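Local coordinates for 4-alpha-glucanotransferase (Corynebacterium glutamicum, PDB 5B68), which belongs to the amylomaltases, also called disproportionating enzymes, pairing a TIM-barrel glucanotransferase domain with an N-terminal beta-sandwich domain, at residues 303-308 with 356-361; 311-316 with 352-357. One frame throughout, in Å; residues are numbered along the deposited sequence.

Interaction 1: residues 303-308 with 356-361; sequences MPRSSE and YMWLQW
The water oxygen between R305 and W358 takes a hydrogen bond from each of them: from W358 NE1 at 2.9 Å and from R305 NH1 at 3.1 Å. This water bridge joins the loop leading into helix 307-338 to helix 349-376, in the helical region between TIM-barrel strands 215-218 and 382-387. Both NE1 and NH1 are donors, so although they stand 3.4 Å apart they cannot bond each other, and the water supplies the acceptor that lets them sit side by side. It lies at the edge of both flat groups and in the plane of each, while the guanidinium and the W358 indole are turned 44° from one another.

The chain of R305 is bent at chi3 (-67°), which turns the guanidinium off the line of its own methylenes. Only the last of these meets W361: R305 CD rests 3.8 Å from W361 CH2, at the six-membered end of the indole, and the two side chains run past each other in opposite directions. Here the guanidinium is much steeper to the ring, at 78°. The charge itself is met on another side, where R305 NH2 forms a salt bridge with E310 in the first turn of the following helix. That helix is capped at its start by S306, whose OG accepts from R309 N. W358 also reaches F301 and L297 of helix 286-301. The bridging water lies in the plane of W361 too, beyond its edge, with its oxygen 3.8 Å from W361 CZ3.

Interaction 2: residues 311-316 with 352-357; sequences ANFVSF and LTMFYM
Along 311-316, F313 is the first to meet 352-357, and it does so with the far end of its ring. Helices 307-338 and 349-376 belong to the helical region between strands 215-218 and 382-387 of the TIM-barrel domain. The two segments cross almost at right angles (94°), their axes 12.3 Å apart at the closest, so long side chains have to span the gap. With CG anti to the backbone N (chi1 179°), F313 sends its ring straight out to M354 and makes a Met-aromatic contact: F313 CZ is 3.9 Å from M354 SD, and CE2 is almost as near. The sulfur approaches obliquely, 5.0 Å from the ring centroid. The CB of M354 does not itself point at the opposing helix; its extended chi1 and a bend at chi2 (60°) bring SD there. Along the same ring, F313 CE1 turns its edge to the carbonyl of M357, the oxygen lying near the ring plane.

One helical turn on, F316 sends its ring out from the same side of the helix and comes to that same carbonyl from an oblique direction. The oxygen therefore has aromatic C-H groups from two phenylalanines around it, while its regular helical partner is W361 N. The M357 side chain stays farther from 311-316 and packs on V317. W361 packs against both phenylalanine rings, and W358 meets F313 edge-to-face. Of the two phenylalanines, F316 comes the nearer to the carbonyl, its CE2 3.9 Å from M357 O.

Coming from the N terminus, the chain leaves helix 286-301, passes through 303-306 and enters helix 307-338, then continues into helix 349-376, which crosses its early turns nearly at right angles, and goes on to barrel strand 382-387. Interaction 1 closes the longer loop, from 303-308 to 356-361. Interaction 2 falls within it, from 311-316 to 352-357, and the two overlap at Y356 and M357 rather than crossing. They form one continuous patch, in which R305 NH2 packs on F313 CD2. Together they tie the start of helix 307-338 and its lead-in to consecutive turns of helix 349-376, in the helical region between barrel strands 215-218 and 382-387.

Interaction 1: residues 303-308 with 356-361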
loop_
_atom_site.group_PDB
_atom_site.type_symbol
_atom_site.label_atom_id
_atom_site.label_comp_id
_atom_site.label_asym_id
_atom_site.label_seq_id
_atom_site.Cartn_x
_atom_site.Cartn_y
_atom_site.Cartn_z
ATOM N N MET A 303 29.509 -0.200 17.869
ATOM C CA MET A 303 29.907 1.045 18.501
ATOM C C MET A 303 28.982 1.367 19.633
ATOM O O MET A 303 27.784 1.124 19.523
ATOM C CB MET A 303 29.844 2.216 17.519
ATOM C CG MET A 303 30.790 2.131 16.345
ATOM S SD MET A 303 32.549 2.177 16.884
ATOM C CE MET A 303 32.893 0.454 16.626
ATOM N N PRO A 304 29.523 1.918 20.721
ATOM C CA PRO A 304 28.713 2.202 21.897
ATOM C C PRO A 304 27.961 3.485 21.723
ATOM O O PRO A 304 28.494 4.461 21.178
ATOM C CB PRO A 304 29.753 2.317 23.031
ATOM C CG PRO A 304 30.993 2.768 22.329
ATOM C CD PRO A 304 30.965 2.078 21.000
ATOM N N ARG A 305 26.725 3.498 22.195
ATOM C CA ARG A 305 25.891 4.686 22.087
ATOM C C ARG A 305 26.015 5.555 23.295
ATOM O O ARG A 305 26.223 5.072 24.392
ATOM C CB ARG A 305 24.409 4.269 21.903
ATOM C CG ARG A 305 24.037 3.932 20.462
ATOM C CD ARG A 305 22.547 3.600 20.353
ATOM N NE ARG A 305 22.336 2.370 21.067
ATOM C CZ ARG A 305 22.710 1.160 20.653
ATOM N NH1 ARG A 305 23.212 0.970 19.450
ATOM N NH2 ARG A 305 22.501 0.117 21.444
ATOM N N SER A 306 25.896 6.849 23.087
ATOM C CA SER A 306 25.776 7.770 24.185
ATOM C C SER A 306 24.485 7.474 24.875
ATOM O O SER A 306 23.593 6.845 24.315
ATOM C CB SER A 306 25.748 9.202 23.687
ATOM O OG SER A 306 24.536 9.434 23.004
ATOM N N SER A 307 24.351 7.951 26.096
ATOM C CA SER A 307 23.176 7.603 26.867
ATOM C C SER A 307 21.914 8.255 26.293
ATOM O O SER A 307 20.842 7.682 26.432
ATOM C CB SER A 307 23.381 7.975 28.326
ATOM O OG SER A 307 23.391 9.377 28.411
ATOM N N GLU A 308 22.014 9.425 25.647
ATOM C CA GLU A 308 20.820 10.031 25.030
ATOM C C GLU A 308 20.377 9.124 23.864
ATOM O O GLU A 308 19.213 8.738 23.781
ATOM C CB GLU A 308 21.036 11.470 24.568
ATOM C CG GLU A 308 19.744 12.097 24.018
ATOM C CD GLU A 308 19.793 13.612 23.834
ATOM O OE1 GLU A 308 18.722 14.268 23.908
ATOM O OE2 GLU A 308 20.890 14.153 23.602
ATOM N N TYR A 356 18.662 -6.642 14.033
ATOM C CA TYR A 356 17.541 -6.319 13.105
ATOM C C TYR A 356 16.578 -5.330 13.706
ATOM O O TYR A 356 15.980 -4.482 12.979
ATOM C CB TYR A 356 16.901 -7.581 12.555
ATOM C CG TYR A 356 17.806 -8.336 11.645
ATOM C CD1 TYR A 356 18.065 -7.854 10.366
ATOM C CD2 TYR A 356 18.463 -9.539 12.060
ATOM C CE1 TYR A 356 18.911 -8.509 9.501
ATOM C CE2 TYR A 356 19.301 -10.215 11.191
ATOM C CZ TYR A 356 19.524 -9.687 9.894
ATOM O OH TYR A 356 20.330 -10.332 8.973
ATOM N N MET A 357 16.446 -5.322 15.022
ATOM C CA MET A 357 15.668 -4.271 15.712
ATOM C C MET A 357 16.297 -2.909 15.515
ATOM O O MET A 357 15.630 -1.869 15.183
ATOM C CB MET A 357 15.479 -4.610 17.193
ATOM C CG MET A 357 14.653 -5.881 17.386
ATOM S SD MET A 357 14.685 -6.405 19.158
ATOM C CE MET A 357 13.589 -5.191 19.801
ATOM N N TRP A 358 17.622 -2.889 15.624
ATOM C CA TRP A 358 18.365 -1.668 15.539
ATOM C C TRP A 358 18.267 -1.091 14.132
ATOM O O TRP A 358 18.120 0.135 14.004
ATOM C CB TRP A 358 19.817 -1.964 15.968
ATOM C CG TRP A 358 20.812 -0.873 15.833
ATOM C CD1 TRP A 358 20.959 0.158 16.624
ATOM C CD2 TRP A 358 21.828 -0.792 14.833
ATOM N NE1 TRP A 358 22.043 0.930 16.214
ATOM C CE2 TRP A 358 22.581 0.339 15.101
ATOM C CE3 TRP A 358 22.181 -1.600 13.751
ATOM C CZ2 TRP A 358 23.668 0.744 14.298
ATOM C CZ3 TRP A 358 23.302 -1.215 12.957
ATOM C CH2 TRP A 358 24.008 -0.035 13.246
ATOM N N LEU A 359 18.350 -1.946 13.099
ATOM C CA LEU A 359 18.121 -1.457 11.704
ATOM C C LEU A 359 16.775 -0.738 11.541
ATOM O O LEU A 359 16.714 0.279 10.884
ATOM C CB LEU A 359 18.127 -2.585 10.702
ATOM C CG LEU A 359 19.488 -3.274 10.538
ATOM C CD1 LEU A 359 19.467 -4.328 9.444
ATOM C CD2 LEU A 359 20.591 -2.261 10.300
ATOM N N GLN A 360 15.702 -1.267 12.160
ATOM C CA GLN A 360 14.420 -0.546 12.136
ATOM C C GLN A 360 14.474 0.784 12.814
ATOM O O GLN A 360 13.826 1.724 12.347
ATOM C CB GLN A 360 13.295 -1.453 12.670
ATOM C CG GLN A 360 13.063 -2.656 11.813
ATOM C CD GLN A 360 12.687 -2.248 10.429
ATOM O OE1 GLN A 360 11.734 -1.465 10.235
ATOM N NE2 GLN A 360 13.384 -2.775 9.447
ATOM N N TRP A 361 15.205 0.914 13.923
ATOM C CA TRP A 361 15.336 2.183 14.637
ATOM C C TRP A 361 16.061 3.226 13.719
ATOM O O TRP A 361 15.633 4.403 13.616
ATOM C CB TRP A 361 16.111 1.984 15.988
ATOM C CG TRP A 361 16.430 3.217 16.682
ATOM C CD1 TRP A 361 15.565 4.174 17.169
ATOM C CD2 TRP A 361 17.742 3.669 17.038
ATOM N NE1 TRP A 361 16.241 5.178 17.773
ATOM C CE2 TRP A 361 17.583 4.867 17.759
ATOM C CE3 TRP A 361 19.035 3.154 16.826
ATOM C CZ2 TRP A 361 18.681 5.604 18.232
ATOM C CZ3 TRP A 361 20.105 3.847 17.364
ATOM C CH2 TRP A 361 19.924 5.076 17.999
HETATM O O HOH W 1 23.833 3.047 17.189
#

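Interaction 2: residues 311-316 with 352-357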
loop_
_atom_site.group_PDB
_atom_site.type_symbol
_atom_site.label_atom_id
_atom_site.label_comp_id
_atom_site.label_asym_id
_atom_site.label_seq_id
_atom_site.Cartn_x
_atom_site.Cartn_y
_atom_site.Cartn_z
ATOM N N ALA A 311 18.847 5.806 25.096
ATOM C CA ALA A 311 17.499 5.993 25.604
ATOM C C ALA A 311 16.491 6.215 24.483
ATOM O O ALA A 311 15.361 5.855 24.606
ATOM C CB ALA A 311 17.429 7.173 26.581
ATOM N N ASN A 312 16.927 6.842 23.411
ATOM C CA ASN A 312 16.130 6.921 22.197
ATOM C C ASN A 312 15.877 5.559 21.563
ATOM O O ASN A 312 14.743 5.250 21.180
ATOM C CB ASN A 312 16.825 7.817 21.194
ATOM C CG ASN A 312 16.215 9.148 21.179
ATOM O OD1 ASN A 312 16.614 10.039 21.935
ATOM N ND2 ASN A 312 15.164 9.278 20.394
ATOM N N PHE A 313 16.925 4.748 21.445
ATOM C CA PHE A 313 16.771 3.415 20.915
ATOM C C PHE A 313 15.830 2.556 21.785
ATOM O O PHE A 313 14.964 1.832 21.284
ATOM C CB PHE A 313 18.124 2.757 20.726
ATOM C CG PHE A 313 18.075 1.344 20.192
ATOM C CD1 PHE A 313 17.097 0.904 19.267
ATOM C CD2 PHE A 313 19.001 0.407 20.618
ATOM C CE1 PHE A 313 17.125 -0.376 18.781
ATOM C CE2 PHE A 313 18.992 -0.877 20.139
ATOM C CZ PHE A 313 18.064 -1.280 19.199
ATOM N N VAL A 314 16.017 2.616 23.097
ATOM C CA VAL A 314 15.160 1.855 23.992
ATOM C C VAL A 314 13.703 2.337 23.931
ATOM O O VAL A 314 12.794 1.557 24.002
ATOM C CB VAL A 314 15.695 1.985 25.429
ATOM C CG1 VAL A 314 14.616 1.634 26.479
ATOM C CG2 VAL A 314 16.972 1.113 25.557
ATOM N N SER A 315 13.509 3.619 23.822
ATOM C CA SER A 315 12.190 4.220 23.660
ATOM C C SER A 315 11.464 3.709 22.341
ATOM O O SER A 315 10.304 3.310 22.375
ATOM C CB SER A 315 12.346 5.744 23.660
ATOM O OG SER A 315 11.080 6.356 23.526
ATOM N N PHE A 316 12.192 3.684 21.233
ATOM C CA PHE A 316 11.693 3.089 20.003
ATOM C C PHE A 316 11.305 1.639 20.221
ATOM O O PHE A 316 10.208 1.239 19.793
ATOM C CB PHE A 316 12.752 3.179 18.889
ATOM C CG PHE A 316 12.404 2.413 17.645
ATOM C CD1 PHE A 316 11.565 2.988 16.698
ATOM C CD2 PHE A 316 12.965 1.143 17.394
ATOM C CE1 PHE A 316 11.291 2.328 15.511
ATOM C CE2 PHE A 316 12.663 0.473 16.223
ATOM C CZ PHE A 316 11.812 1.062 15.289
ATOM N N LEU A 352 21.650 -11.207 17.059
ATOM C CA LEU A 352 21.184 -11.026 15.685
ATOM C C LEU A 352 19.807 -10.377 15.685
ATOM O O LEU A 352 19.543 -9.499 14.865
ATOM C CB LEU A 352 21.087 -12.331 14.908
ATOM C CG LEU A 352 22.323 -12.909 14.257
ATOM C CD1 LEU A 352 21.946 -14.221 13.633
ATOM C CD2 LEU A 352 22.862 -11.917 13.192
ATOM N N THR A 353 18.919 -10.824 16.587
ATOM C CA THR A 353 17.583 -10.216 16.719
ATOM C C THR A 353 17.719 -8.727 17.035
ATOM O O THR A 353 17.055 -7.840 16.436
ATOM C CB THR A 353 16.722 -10.987 17.763
ATOM O OG1 THR A 353 16.458 -12.315 17.308
ATOM C CG2 THR A 353 15.417 -10.233 18.043
ATOM N N MET A 354 18.616 -8.405 17.942
ATOM C CA MET A 354 18.819 -7.045 18.365
ATOM C C MET A 354 19.312 -6.159 17.206
ATOM O O MET A 354 18.930 -4.998 17.115
ATOM C CB MET A 354 19.786 -6.982 19.514
ATOM C CG MET A 354 19.941 -5.599 20.093
ATOM S SD MET A 354 18.465 -4.812 20.757
ATOM C CE MET A 354 18.302 -5.658 22.335
ATOM N N PHE A 355 20.216 -6.737 16.399
ATOM C CA PHE A 355 20.740 -6.065 15.194
ATOM C C PHE A 355 19.595 -5.719 14.244
ATOM O O PHE A 355 19.559 -4.580 13.744
ATOM C CB PHE A 355 21.705 -6.967 14.481
ATOM C CG PHE A 355 22.136 -6.442 13.122
ATOM C CD1 PHE A 355 23.058 -5.400 13.037
ATOM C CD2 PHE A 355 21.658 -7.052 11.977
ATOM C CE1 PHE A 355 23.466 -4.938 11.781
ATOM C CE2 PHE A 355 22.082 -6.610 10.744
ATOM C CZ PHE A 355 22.990 -5.545 10.676
ATOM N N TYR A 356 18.662 -6.642 14.033
ATOM C CA TYR A 356 17.541 -6.319 13.105
ATOM C C TYR A 356 16.578 -5.330 13.706
ATOM O O TYR A 356 15.980 -4.482 12.979
ATOM C CB TYR A 356 16.901 -7.581 12.555
ATOM C CG TYR A 356 17.806 -8.336 11.645
ATOM C CD1 TYR A 356 18.065 -7.854 10.366
ATOM C CD2 TYR A 356 18.463 -9.539 12.060
ATOM C CE1 TYR A 356 18.911 -8.509 9.501
ATOM C CE2 TYR A 356 19.301 -10.215 11.191
ATOM C CZ TYR A 356 19.524 -9.687 9.894
ATOM O OH TYR A 356 20.330 -10.332 8.973
ATOM N N MET A 357 16.446 -5.322 15.022
ATOM C CA MET A 357 15.668 -4.271 15.712
ATOM C C MET A 357 16.297 -2.909 15.515
ATOM O O MET A 357 15.630 -1.869 15.183
ATOM C CB MET A 357 15.479 -4.610 17.193
ATOM C CG MET A 357 14.653 -5.881 17.386
ATOM S SD MET A 357 14.685 -6.405 19.158
ATOM C CE MET A 357 13.589 -5.191 19.801
#